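Local coordinates for haloperoxidase (Corallina officinalis, PDB 1QHB), which catalyses the bromination of organic substrates with hydrogen peroxide as a vanadate-dependent haloperoxidase that assembles into a homododecamer, at residues I284-R289 with F310-P315; L164-R169 with L466-F471; D170-E175 with L319-R324; L116-R121 with D303-R308. One frame throughout, in Å; residues are numbered along the deposited sequence.

Contact 1 (I284-R289 with F310-P315); sequences IATPGR and FESYEP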
loop_
_atom_site.group_PDB
_atom_site.type_symbol
_atom_site.label_atom_id
_atom_site.label_comp_id
_atom_site.label_asym_id
_atom_site.label_seq_id
_atom_site.Cartn_x
_atom_site.Cartn_y
_atom_site.Cartn_z
ATOM N N ILE A 284 -56.271 -3.845 31.039
ATOM C CA ILE A 284 -56.596 -2.841 32.035
ATOM C C ILE A 284 -56.026 -3.124 33.402
ATOM O O ILE A 284 -56.614 -4.010 34.093
ATOM C CB ILE A 284 -58.151 -2.758 32.185
ATOM C CG1 ILE A 284 -58.786 -2.438 30.841
ATOM C CG2 ILE A 284 -58.551 -1.707 33.220
ATOM C CD1 ILE A 284 -60.184 -3.065 30.710
ATOM N N ALA A 285 -54.994 -2.379 33.779
ATOM C CA ALA A 285 -54.436 -2.584 35.116
ATOM C C ALA A 285 -55.414 -2.018 36.155
ATOM O O ALA A 285 -56.002 -0.951 35.943
ATOM C CB ALA A 285 -53.091 -1.852 35.276
ATOM N N THR A 286 -55.555 -2.713 37.289
ATOM C CA THR A 286 -56.404 -2.245 38.361
ATOM C C THR A 286 -56.218 -0.763 38.598
ATOM O O THR A 286 -55.164 -0.287 39.006
ATOM C CB THR A 286 -56.081 -2.993 39.671
ATOM O OG1 THR A 286 -56.254 -4.397 39.397
ATOM C CG2 THR A 286 -57.041 -2.603 40.812
ATOM N N PRO A 287 -57.303 0.007 38.458
ATOM C CA PRO A 287 -57.286 1.448 38.713
ATOM C C PRO A 287 -56.997 1.711 40.169
ATOM O O PRO A 287 -57.480 0.972 41.007
ATOM C CB PRO A 287 -58.708 1.891 38.370
ATOM C CG PRO A 287 -59.187 0.823 37.432
ATOM C CD PRO A 287 -58.607 -0.461 37.969
ATOM N N GLY A 288 -56.210 2.723 40.493
ATOM C CA GLY A 288 -55.900 3.078 41.856
ATOM C C GLY A 288 -54.889 2.218 42.576
ATOM O O GLY A 288 -54.590 2.449 43.744
ATOM N N ARG A 289 -54.359 1.166 41.992
ATOM C CA ARG A 289 -53.370 0.362 42.711
ATOM C C ARG A 289 -51.973 0.749 42.209
ATOM O O ARG A 289 -51.662 0.586 41.023
ATOM C CB ARG A 289 -53.688 -1.110 42.524
ATOM C CG ARG A 289 -52.713 -2.067 43.198
ATOM C CD ARG A 289 -53.078 -3.524 42.895
ATOM N NE ARG A 289 -52.169 -4.335 43.718
ATOM C CZ ARG A 289 -51.788 -5.578 43.525
ATOM N NH1 ARG A 289 -52.263 -6.233 42.463
ATOM N NH2 ARG A 289 -50.946 -6.113 44.395
ATOM N N PHE A 310 -46.339 -9.141 39.180
ATOM C CA PHE A 310 -47.224 -9.011 40.333
ATOM C C PHE A 310 -48.442 -8.124 40.142
ATOM O O PHE A 310 -49.336 -8.060 40.998
ATOM C CB PHE A 310 -46.386 -8.494 41.495
ATOM C CG PHE A 310 -47.019 -8.631 42.867
ATOM C CD1 PHE A 310 -47.303 -9.859 43.422
ATOM C CD2 PHE A 310 -47.228 -7.491 43.622
ATOM C CE1 PHE A 310 -47.833 -9.956 44.695
ATOM C CE2 PHE A 310 -47.761 -7.560 44.911
ATOM C CZ PHE A 310 -48.072 -8.814 45.406
ATOM N N GLU A 311 -48.611 -7.392 39.048
ATOM C CA GLU A 311 -49.804 -6.597 38.858
ATOM C C GLU A 311 -51.097 -7.375 38.664
ATOM O O GLU A 311 -51.138 -8.490 38.157
ATOM C CB GLU A 311 -49.607 -5.693 37.627
ATOM C CG GLU A 311 -48.514 -4.679 37.917
ATOM C CD GLU A 311 -47.170 -5.184 37.377
ATOM O OE1 GLU A 311 -47.064 -6.323 36.902
ATOM O OE2 GLU A 311 -46.218 -4.366 37.449
ATOM N N SER A 312 -52.212 -6.701 38.987
ATOM C CA SER A 312 -53.522 -7.330 38.759
ATOM C C SER A 312 -54.249 -6.441 37.752
ATOM O O SER A 312 -53.940 -5.260 37.665
ATOM C CB SER A 312 -54.458 -7.417 39.936
ATOM O OG SER A 312 -54.473 -6.094 40.543
ATOM N N TYR A 313 -55.092 -7.076 36.972
ATOM C CA TYR A 313 -55.808 -6.477 35.856
ATOM C C TYR A 313 -57.301 -6.768 35.989
ATOM O O TYR A 313 -57.725 -7.711 36.650
ATOM C CB TYR A 313 -55.349 -7.138 34.493
ATOM C CG TYR A 313 -53.867 -6.862 34.284
ATOM C CD1 TYR A 313 -52.876 -7.672 34.858
ATOM C CD2 TYR A 313 -53.481 -5.706 33.580
ATOM C CE1 TYR A 313 -51.527 -7.358 34.726
ATOM C CE2 TYR A 313 -52.142 -5.417 33.464
ATOM C CZ TYR A 313 -51.173 -6.228 34.018
ATOM O OH TYR A 313 -49.875 -5.848 33.853
ATOM N N GLU A 314 -58.080 -5.985 35.254
ATOM C CA GLU A 314 -59.507 -6.224 35.107
ATOM C C GLU A 314 -59.676 -7.035 33.820
ATOM O O GLU A 314 -58.765 -7.067 33.003
ATOM C CB GLU A 314 -60.255 -4.906 34.969
ATOM C CG GLU A 314 -60.164 -3.995 36.185
ATOM C CD GLU A 314 -60.966 -4.507 37.370
ATOM O OE1 GLU A 314 -61.874 -5.338 37.127
ATOM O OE2 GLU A 314 -60.700 -4.094 38.522
ATOM N N PRO A 315 -60.798 -7.729 33.712
ATOM C CA PRO A 315 -61.122 -8.524 32.545
ATOM C C PRO A 315 -61.288 -7.629 31.324
ATOM O O PRO A 315 -61.664 -6.463 31.481
ATOM C CB PRO A 315 -62.461 -9.198 32.883
ATOM C CG PRO A 315 -62.572 -9.061 34.364
ATOM C CD PRO A 315 -61.884 -7.760 34.732
HETATM O O HOH W 1 -57.363 -6.597 30.938
HETATM O O HOH W 2 -58.608 -5.387 39.475
#
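Ser312 turns its OG into the space between its own backbone N and carbonyl carbon (chi1 48°), while Thr286 swings OG1 anti to its carbonyl carbon (chi1 -57°), and the two hydroxyls meet at 2.7 Å between Thr286 OG1 and Ser312 OG. From the other side Arg289, its chain extended from CG to NE, brings NH1 to 2.9 Å from Ser312 OG, with the oxygen near the guanidinium plane. The serine hydroxyl is thus gripped by two side chains of the 284-289 segment. Arg289 NH2 passes Phe310 CE2 at 3.5 Å, the guanidinium and ring planes being steeply inclined. With an alanine here in place of Arg289, Ser312 OG would probably lose its charged donor and a gap is likely to open beside the Phe310 ring. The backbones pair antiparallel: Glu314 N donates to Ile284 O at 2.7 Å, and Thr286 N to Ser312 O at 3.0 Å, nearly straight at 176°. Two waters extend the pairing, one joining Ile284 N to Glu314 O, the other joining Thr286 OG1 to Glu314 OE2. Beyond the last pair a type II turn, Thr286 to Arg289, with Gly288 at positive phi, carries the first segment off. Here strands 276-285 and 313-318 lie together in a three-stranded antiparallel sheet; helix 323-332 packs against Ala285 and Tyr313, and Tyr313 also touches Ile248 of a second subunit.

Contact 2 (L164-R169 with L466-F471); sequences LMALGR and LLPMAF
Arg169 closes on the carbonyl oxygen of Pro468 end-on, with NH1 and NH2 each 2.9 Å from Pro468 O. A bend of the Arg169 chain at chi3 (-136°) turns the guanidinium toward this oxygen, which lies close to the guanidinium plane. Both donors come from the same face of the peptide: NH1 stands well above the carbonyl plane, whereas NH2 is only tilted from it. The flat group is sandwiched, with Ala166 CA 3.6 Å above one face and Ala470 CB offset toward the rim of the opposite face. Beside this, Ala166 CB presses on Pro468 CD, 3.9 Å away, and meets Leu467 CD1 at 4.2 Å, so the pairing is apolar around a buried charge. The C-terminal end of helix 153-167, which Gly168 is the first residue to leave, packs here on a loop between helices 439-456 and 484-499 of the haloperoxidase fold. Further out, Met547 O accepts from Arg169 NE and Asp290 forms a salt bridge with NH1; together these probably fix the rotation of the guanidinium. Met469, whose side chain leaves this interface for Glu408, Met292 and Val550, ends about 7 Å from the side chain of Arg406, which probably binds vanadate.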
loop_
_atom_site.group_PDB
_atom_site.type_symbol
_atom_site.label_atom_id
_atom_site.label_comp_id
_atom_site.label_asym_id
_atom_site.label_seq_id
_atom_site.Cartn_x
_atom_site.Cartn_y
_atom_site.Cartn_z
ATOM N N LEU A 164 -46.957 14.363 40.333
ATOM C CA LEU A 164 -48.304 14.749 39.897
ATOM C C LEU A 164 -48.856 13.772 38.877
ATOM O O LEU A 164 -50.066 13.483 38.906
ATOM C CB LEU A 164 -48.342 16.177 39.361
ATOM C CG LEU A 164 -48.095 17.192 40.491
ATOM C CD1 LEU A 164 -47.599 18.487 39.907
ATOM C CD2 LEU A 164 -49.402 17.418 41.289
ATOM N N MET A 165 -47.975 13.174 38.049
ATOM C CA MET A 165 -48.455 12.186 37.105
ATOM C C MET A 165 -48.892 10.958 37.898
ATOM O O MET A 165 -49.846 10.340 37.506
ATOM C CB MET A 165 -47.397 11.721 36.132
ATOM C CG MET A 165 -47.083 12.760 35.066
ATOM S SD MET A 165 -45.588 12.195 34.219
ATOM C CE MET A 165 -45.714 13.210 32.741
ATOM N N ALA A 166 -48.137 10.618 38.941
ATOM C CA ALA A 166 -48.517 9.463 39.760
ATOM C C ALA A 166 -49.833 9.737 40.489
ATOM O O ALA A 166 -50.654 8.820 40.590
ATOM C CB ALA A 166 -47.408 9.220 40.746
ATOM N N LEU A 167 -50.089 10.954 40.988
ATOM C CA LEU A 167 -51.368 11.182 41.677
ATOM C C LEU A 167 -52.498 11.276 40.679
ATOM O O LEU A 167 -53.647 10.941 40.995
ATOM C CB LEU A 167 -51.288 12.467 42.507
ATOM C CG LEU A 167 -50.282 12.519 43.648
ATOM C CD1 LEU A 167 -50.061 13.950 44.121
ATOM C CD2 LEU A 167 -50.750 11.648 44.814
ATOM N N GLY A 168 -52.230 11.736 39.429
ATOM C CA GLY A 168 -53.301 11.827 38.436
ATOM C C GLY A 168 -53.344 10.589 37.544
ATOM O O GLY A 168 -53.955 10.701 36.459
ATOM N N ARG A 169 -52.826 9.428 37.946
ATOM C CA ARG A 169 -52.803 8.274 37.056
ATOM C C ARG A 169 -54.151 7.783 36.585
ATOM O O ARG A 169 -54.249 7.148 35.531
ATOM C CB ARG A 169 -52.087 7.069 37.700
ATOM C CG ARG A 169 -50.753 6.663 37.104
ATOM C CD ARG A 169 -49.846 5.751 37.901
ATOM N NE ARG A 169 -48.440 6.337 37.777
ATOM C CZ ARG A 169 -47.559 6.106 38.724
ATOM N NH1 ARG A 169 -47.894 5.382 39.801
ATOM N NH2 ARG A 169 -46.318 6.571 38.643
ATOM N N LEU A 466 -42.366 8.344 49.077
ATOM C CA LEU A 466 -41.918 7.676 47.900
ATOM C C LEU A 466 -42.784 7.971 46.673
ATOM O O LEU A 466 -43.980 8.276 46.768
ATOM C CB LEU A 466 -41.939 6.173 48.162
ATOM C CG LEU A 466 -41.027 5.767 49.337
ATOM C CD1 LEU A 466 -41.460 4.367 49.751
ATOM C CD2 LEU A 466 -39.561 5.872 48.976
ATOM N N LEU A 467 -42.153 7.867 45.491
ATOM C CA LEU A 467 -42.924 8.090 44.255
ATOM C C LEU A 467 -43.670 6.796 43.964
ATOM O O LEU A 467 -43.082 5.718 43.803
ATOM C CB LEU A 467 -41.912 8.451 43.145
ATOM C CG LEU A 467 -42.478 8.515 41.721
ATOM C CD1 LEU A 467 -43.289 9.762 41.493
ATOM C CD2 LEU A 467 -41.346 8.553 40.686
ATOM N N PRO A 468 -44.991 6.828 43.887
ATOM C CA PRO A 468 -45.796 5.658 43.601
ATOM C C PRO A 468 -45.428 5.129 42.225
ATOM O O PRO A 468 -45.431 5.888 41.264
ATOM C CB PRO A 468 -47.237 6.122 43.743
ATOM C CG PRO A 468 -47.192 7.428 44.498
ATOM C CD PRO A 468 -45.857 8.039 44.084
ATOM N N MET A 469 -45.138 3.820 42.104
ATOM C CA MET A 469 -44.802 3.249 40.819
ATOM C C MET A 469 -46.006 2.636 40.148
ATOM O O MET A 469 -46.842 2.048 40.796
ATOM C CB MET A 469 -43.672 2.213 40.962
ATOM C CG MET A 469 -42.429 2.807 41.630
ATOM S SD MET A 469 -41.780 4.204 40.642
ATOM C CE MET A 469 -41.089 3.181 39.445
ATOM N N ALA A 470 -46.137 2.676 38.813
ATOM C CA ALA A 470 -47.249 1.977 38.180
ATOM C C ALA A 470 -46.924 0.489 38.049
ATOM O O ALA A 470 -47.846 -0.323 37.850
ATOM C CB ALA A 470 -47.641 2.478 36.812
ATOM N N PHE A 471 -45.657 0.128 38.172
ATOM C CA PHE A 471 -45.204 -1.247 37.942
ATOM C C PHE A 471 -44.702 -1.835 39.244
ATOM O O PHE A 471 -44.004 -1.170 39.986
ATOM C CB PHE A 471 -44.105 -1.270 36.897
ATOM C CG PHE A 471 -44.295 -0.610 35.568
ATOM C CD1 PHE A 471 -45.532 -0.439 34.981
ATOM C CD2 PHE A 471 -43.170 -0.165 34.861
ATOM C CE1 PHE A 471 -45.666 0.138 33.734
ATOM C CE2 PHE A 471 -43.288 0.415 33.600
ATOM C CZ PHE A 471 -44.546 0.567 33.035
#

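Contact 3 (D170-E175 with L319-R324); sequences DIEFSE and LIRTIR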
loop_
_atom_site.group_PDB
_atom_site.type_symbol
_atom_site.label_atom_id
_atom_site.label_comp_id
_atom_site.label_asym_id
_atom_site.label_seq_id
_atom_site.Cartn_x
_atom_site.Cartn_y
_atom_site.Cartn_z
ATOM N N ASP A 170 -55.219 7.931 37.380
ATOM C CA ASP A 170 -56.509 7.372 36.996
ATOM C C ASP A 170 -57.428 8.420 36.408
ATOM O O ASP A 170 -58.578 8.166 36.100
ATOM C CB ASP A 170 -57.098 6.570 38.161
ATOM C CG ASP A 170 -56.203 5.357 38.383
ATOM O OD1 ASP A 170 -56.082 4.509 37.461
ATOM O OD2 ASP A 170 -55.586 5.295 39.447
ATOM N N ILE A 171 -56.921 9.563 36.031
ATOM C CA ILE A 171 -57.613 10.611 35.310
ATOM C C ILE A 171 -57.648 10.249 33.831
ATOM O O ILE A 171 -56.641 9.791 33.265
ATOM C CB ILE A 171 -56.857 11.934 35.518
ATOM C CG1 ILE A 171 -57.117 12.396 36.964
ATOM C CG2 ILE A 171 -57.321 13.011 34.558
ATOM C CD1 ILE A 171 -56.438 13.685 37.355
ATOM N N GLU A 172 -58.782 10.496 33.166
ATOM C CA GLU A 172 -58.939 10.236 31.772
ATOM C C GLU A 172 -58.421 11.352 30.886
ATOM O O GLU A 172 -58.762 12.510 31.096
ATOM C CB GLU A 172 -60.432 10.019 31.382
ATOM C CG GLU A 172 -60.996 8.853 32.172
ATOM C CD GLU A 172 -62.413 8.478 31.807
ATOM O OE1 GLU A 172 -62.969 8.908 30.782
ATOM O OE2 GLU A 172 -62.991 7.663 32.545
ATOM N N PHE A 173 -57.674 10.996 29.843
ATOM C CA PHE A 173 -57.189 12.018 28.918
ATOM C C PHE A 173 -58.304 12.912 28.384
ATOM O O PHE A 173 -58.187 14.137 28.325
ATOM C CB PHE A 173 -56.523 11.336 27.716
ATOM C CG PHE A 173 -55.192 10.738 28.082
ATOM C CD1 PHE A 173 -54.140 11.580 28.394
ATOM C CD2 PHE A 173 -55.008 9.375 28.117
ATOM C CE1 PHE A 173 -52.905 11.057 28.747
ATOM C CE2 PHE A 173 -53.753 8.859 28.426
ATOM C CZ PHE A 173 -52.726 9.687 28.756
ATOM N N SER A 174 -59.454 12.348 28.012
ATOM C CA SER A 174 -60.549 13.140 27.494
ATOM C C SER A 174 -61.214 14.022 28.533
ATOM O O SER A 174 -62.139 14.748 28.163
ATOM C CB SER A 174 -61.609 12.195 26.888
ATOM O OG SER A 174 -61.135 11.633 25.681
ATOM N N GLU A 175 -60.872 13.972 29.789
ATOM C CA GLU A 175 -61.486 14.739 30.848
ATOM C C GLU A 175 -60.538 15.666 31.570
ATOM O O GLU A 175 -60.803 16.050 32.708
ATOM C CB GLU A 175 -62.090 13.754 31.877
ATOM C CG GLU A 175 -63.268 13.021 31.239
ATOM C CD GLU A 175 -64.019 12.105 32.195
ATOM O OE1 GLU A 175 -63.432 11.660 33.193
ATOM O OE2 GLU A 175 -65.206 11.813 31.907
ATOM N N LEU A 319 -59.894 0.903 24.712
ATOM C CA LEU A 319 -59.062 1.916 24.039
ATOM C C LEU A 319 -58.363 2.689 25.134
ATOM O O LEU A 319 -59.016 2.888 26.174
ATOM C CB LEU A 319 -59.939 2.844 23.176
ATOM C CG LEU A 319 -60.556 2.113 21.975
ATOM C CD1 LEU A 319 -61.613 3.008 21.324
ATOM C CD2 LEU A 319 -59.516 1.658 20.952
ATOM N N ILE A 320 -57.139 3.141 24.962
ATOM C CA ILE A 320 -56.477 3.901 26.011
ATOM C C ILE A 320 -57.384 5.001 26.537
ATOM O O ILE A 320 -57.757 5.966 25.870
ATOM C CB ILE A 320 -55.099 4.447 25.572
ATOM C CG1 ILE A 320 -54.157 3.230 25.337
ATOM C CG2 ILE A 320 -54.520 5.367 26.623
ATOM C CD1 ILE A 320 -52.941 3.685 24.491
ATOM N N ARG A 321 -57.588 5.034 27.853
ATOM C CA ARG A 321 -58.457 6.001 28.516
ATOM C C ARG A 321 -57.819 6.866 29.569
ATOM O O ARG A 321 -58.028 8.080 29.680
ATOM C CB ARG A 321 -59.486 5.059 29.232
ATOM C CG ARG A 321 -60.873 5.593 29.249
ATOM C CD ARG A 321 -61.954 4.570 29.666
ATOM N NE ARG A 321 -63.179 5.377 29.757
ATOM C CZ ARG A 321 -63.874 5.734 28.665
ATOM N NH1 ARG A 321 -63.646 5.347 27.397
ATOM N NH2 ARG A 321 -64.928 6.524 28.922
ATOM N N THR A 322 -57.057 6.212 30.464
ATOM C CA THR A 322 -56.439 6.933 31.553
ATOM C C THR A 322 -54.922 6.992 31.364
ATOM O O THR A 322 -54.349 6.232 30.586
ATOM C CB THR A 322 -56.709 6.275 32.915
ATOM O OG1 THR A 322 -56.318 4.888 32.841
ATOM C CG2 THR A 322 -58.210 6.208 33.244
ATOM N N ILE A 323 -54.293 7.879 32.124
ATOM C CA ILE A 323 -52.830 7.935 32.184
ATOM C C ILE A 323 -52.272 6.558 32.512
ATOM O O ILE A 323 -51.326 6.115 31.860
ATOM C CB ILE A 323 -52.428 8.987 33.226
ATOM C CG1 ILE A 323 -52.716 10.362 32.585
ATOM C CG2 ILE A 323 -50.973 8.873 33.645
ATOM C CD1 ILE A 323 -52.421 11.506 33.502
ATOM N N ARG A 324 -52.933 5.790 33.379
ATOM C CA ARG A 324 -52.466 4.466 33.775
ATOM C C ARG A 324 -52.448 3.560 32.567
ATOM O O ARG A 324 -51.500 2.749 32.413
ATOM C CB ARG A 324 -53.330 3.882 34.904
ATOM C CG ARG A 324 -52.746 2.614 35.541
ATOM C CD ARG A 324 -53.567 2.089 36.727
ATOM N NE ARG A 324 -53.649 3.068 37.849
ATOM C CZ ARG A 324 -52.675 3.273 38.723
ATOM N NH1 ARG A 324 -51.529 2.588 38.643
ATOM N NH2 ARG A 324 -52.804 4.166 39.700
HETATM O O HOH W 3 -57.060 3.720 35.207
HETATM O O HOH W 4 -59.639 9.288 27.647
#
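Phe173 N donates to Arg321 O at 2.9 Å and Ile323 N to Ile171 O at 3.2 Å, so the two segments are joined by a single backbone bridge, Glu172 with Thr322, reinforced by a CA-H...O contact from each segment. The bridge is made at the start of helix 323-332, where Thr322 is the N-cap residue. On one flank Asp170 and Arg324 form a side-on salt bridge: Arg324 NE meets Asp170 OD1 at 2.9 Å and Arg324 NH2 meets Asp170 OD2 at 3.0 Å, both oxygens being approached on the syn side. Arg324 reaches it with CG anti to the backbone N (chi1 -169°) and a bend at chi3. Neither group depends on the other alone, since Gly288 N binds Asp170 OD2 and Asp290 pairs with Arg324 NH2. Glu172 and Arg321 run side by side, yet theirs is a long ion pair with Glu172 OE1 well out of the guanidinium plane; Arg321 NH1 instead donates to Glu516 O. The Phe173 ring lies across Ile323, its CZ 3.9 Å from Ile323 CG1, and meets Ile320 CG2 through CE2. Tyr236 stacks on this ring, and Met547 of helix 530-548 touches both Phe173 and Ile323. A water spans the polar flank, 2.6 Å from Asp170 OD1 and 2.7 Å from Thr322 OG1.

Contact 4 (L116-R121 with D303-R308); sequences LDLEVR and DAADFR
Arg121 leaves its backbone with CB 3.7 Å from Arg308 NH2; CG, set between the backbone N and carbonyl carbon (chi1 54°), comes to 3.7 Å from Ala304 O. CD then passes the Asp306 carboxylate, NE rides over the face of the Arg308 guanidinium, and at the tip CZ and NH1 lie near Arg308 CD while Arg121 NH2 comes to 3.6 Å from Arg308 NH1. The two guanidinium groups are stacked, centres 4.1 Å apart and planes 22° apart. Acids probably offset this pairing of like charges: Glu124 binds Arg121 NH2, and Asp306 holds Arg308 side-on, with Arg308 NH2 2.8 Å from Asp306 OD2. An alanine in place of Arg308 would probably uncover the stacked face of the Arg121 guanidinium and leave Asp306 without its charged mate. Asp306 OD1 also accepts from Arg308 N, an Asx turn. Farther along, Leu118 CD1 makes a CH-pi contact 3.6 Å from the centroid of the Phe307 ring, and Asp306 N donates to Glu119 O at 2.9 Å. A second subunit packs against the contact, its Asp369 pairing with Arg308 and its Val253 touching Leu118. Both loops follow helices that end in Schellman motifs, 111-115 and 295-302, with Phe307 wedged against both, and lead on to strands 123-124 and 313-318.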
loop_
_atom_site.group_PDB
_atom_site.type_symbol
_atom_site.label_atom_id
_atom_site.label_comp_id
_atom_site.label_asym_id
_atom_site.label_seq_id
_atom_site.Cartn_x
_atom_site.Cartn_y
_atom_site.Cartn_z
ATOM N N LEU A 116 -43.223 -14.289 49.768
ATOM C CA LEU A 116 -43.269 -14.883 48.424
ATOM C C LEU A 116 -42.048 -15.683 48.047
ATOM O O LEU A 116 -42.009 -16.215 46.930
ATOM C CB LEU A 116 -43.400 -13.752 47.396
ATOM C CG LEU A 116 -44.713 -12.963 47.414
ATOM C CD1 LEU A 116 -44.570 -11.619 46.726
ATOM C CD2 LEU A 116 -45.815 -13.784 46.756
ATOM N N ASP A 117 -40.996 -15.683 48.866
ATOM C CA ASP A 117 -39.733 -16.308 48.514
ATOM C C ASP A 117 -39.140 -15.698 47.263
ATOM O O ASP A 117 -38.520 -16.419 46.473
ATOM C CB ASP A 117 -39.899 -17.813 48.307
ATOM C CG ASP A 117 -40.285 -18.512 49.609
ATOM O OD1 ASP A 117 -40.179 -17.864 50.677
ATOM O OD2 ASP A 117 -40.711 -19.682 49.532
ATOM N N LEU A 118 -39.151 -14.371 47.121
ATOM C CA LEU A 118 -38.604 -13.791 45.883
ATOM C C LEU A 118 -37.127 -14.085 45.748
ATOM O O LEU A 118 -36.399 -14.123 46.759
ATOM C CB LEU A 118 -38.821 -12.268 45.992
ATOM C CG LEU A 118 -40.304 -11.849 45.888
ATOM C CD1 LEU A 118 -40.443 -10.343 45.852
ATOM C CD2 LEU A 118 -40.976 -12.462 44.660
ATOM N N GLU A 119 -36.656 -14.200 44.537
ATOM C CA GLU A 119 -35.258 -14.340 44.209
ATOM C C GLU A 119 -34.837 -12.992 43.585
ATOM O O GLU A 119 -35.697 -12.122 43.493
ATOM C CB GLU A 119 -35.008 -15.479 43.242
ATOM C CG GLU A 119 -34.317 -16.671 43.900
ATOM C CD GLU A 119 -32.927 -16.368 44.444
ATOM O OE1 GLU A 119 -32.387 -15.266 44.213
ATOM O OE2 GLU A 119 -32.389 -17.262 45.144
ATOM N N VAL A 120 -33.578 -12.874 43.199
ATOM C CA VAL A 120 -33.024 -11.676 42.636
ATOM C C VAL A 120 -33.127 -11.607 41.119
ATOM O O VAL A 120 -33.269 -12.644 40.477
ATOM C CB VAL A 120 -31.521 -11.507 42.987
ATOM C CG1 VAL A 120 -31.372 -11.457 44.497
ATOM C CG2 VAL A 120 -30.690 -12.634 42.400
ATOM N N ARG A 121 -33.041 -10.399 40.565
ATOM C CA ARG A 121 -33.029 -10.282 39.089
ATOM C C ARG A 121 -31.679 -9.641 38.766
ATOM O O ARG A 121 -31.162 -8.951 39.643
ATOM C CB ARG A 121 -34.231 -9.501 38.526
ATOM C CG ARG A 121 -34.412 -8.125 39.129
ATOM C CD ARG A 121 -35.636 -7.406 38.581
ATOM N NE ARG A 121 -35.556 -7.257 37.123
ATOM C CZ ARG A 121 -36.091 -6.300 36.394
ATOM N NH1 ARG A 121 -36.788 -5.316 36.963
ATOM N NH2 ARG A 121 -35.894 -6.399 35.072
ATOM N N ASP A 303 -32.796 -3.617 46.271
ATOM C CA ASP A 303 -31.880 -4.726 46.480
ATOM C C ASP A 303 -32.186 -5.907 45.557
ATOM O O ASP A 303 -31.779 -7.049 45.829
ATOM C CB ASP A 303 -31.996 -5.182 47.946
ATOM C CG ASP A 303 -31.329 -4.293 48.935
ATOM O OD1 ASP A 303 -30.577 -3.331 48.623
ATOM O OD2 ASP A 303 -31.560 -4.538 50.149
ATOM N N ALA A 304 -32.896 -5.699 44.446
ATOM C CA ALA A 304 -33.147 -6.712 43.445
ATOM C C ALA A 304 -34.291 -7.723 43.605
ATOM O O ALA A 304 -34.429 -8.666 42.771
ATOM C CB ALA A 304 -31.824 -7.445 43.124
ATOM N N ALA A 305 -35.188 -7.508 44.568
ATOM C CA ALA A 305 -36.299 -8.476 44.697
ATOM C C ALA A 305 -37.077 -8.532 43.385
ATOM O O ALA A 305 -37.513 -7.516 42.839
ATOM C CB ALA A 305 -37.139 -8.116 45.915
ATOM N N ASP A 306 -37.333 -9.752 42.855
ATOM C CA ASP A 306 -37.969 -9.836 41.566
ATOM C C ASP A 306 -39.487 -9.822 41.713
ATOM O O ASP A 306 -40.129 -10.867 41.859
ATOM C CB ASP A 306 -37.507 -11.068 40.793
ATOM C CG ASP A 306 -37.903 -10.971 39.337
ATOM O OD1 ASP A 306 -38.653 -10.012 38.971
ATOM O OD2 ASP A 306 -37.433 -11.808 38.561
ATOM N N PHE A 307 -40.096 -8.659 41.623
ATOM C CA PHE A 307 -41.525 -8.507 41.695
ATOM C C PHE A 307 -42.193 -8.528 40.328
ATOM O O PHE A 307 -43.367 -8.156 40.308
ATOM C CB PHE A 307 -41.864 -7.163 42.353
ATOM C CG PHE A 307 -42.042 -7.237 43.825
ATOM C CD1 PHE A 307 -43.242 -7.635 44.394
ATOM C CD2 PHE A 307 -40.980 -6.888 44.678
ATOM C CE1 PHE A 307 -43.373 -7.665 45.777
ATOM C CE2 PHE A 307 -41.083 -6.945 46.045
ATOM C CZ PHE A 307 -42.305 -7.321 46.585
ATOM N N ARG A 308 -41.507 -8.850 39.229
ATOM C CA ARG A 308 -42.133 -8.823 37.931
ATOM C C ARG A 308 -43.346 -9.732 37.866
ATOM O O ARG A 308 -43.293 -10.929 38.177
ATOM C CB ARG A 308 -41.148 -9.233 36.790
ATOM C CG ARG A 308 -40.122 -8.124 36.564
ATOM C CD ARG A 308 -39.028 -8.482 35.565
ATOM N NE ARG A 308 -38.176 -9.559 36.058
ATOM C CZ ARG A 308 -37.174 -10.120 35.428
ATOM N NH1 ARG A 308 -36.848 -9.757 34.194
ATOM N NH2 ARG A 308 -36.507 -11.112 36.042
#

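How the contacts relate
From the N terminus, residues 116-121 open the first loop, which contact 4 closes at 303-308, after helix 295-302. Residues 164-169 and 170-175 follow in direct succession, starting contacts 2 and 3. Contact 1, the shortest closure, joins 284-289 to 310-315; it lies within the loop of contact 3, which ends at 319-324, and that in turn within the loop of contact 2, closed only at 466-471. Contact 4 crosses all three. Contacts 1, 2 and 3 touch one another, with Arg169 O 2.9 Å from Arg324 N, uniting the end of helix 153-167, the three-stranded sheet and helix 323-332. Contact 4 meets only contact 1, and both face a second subunit.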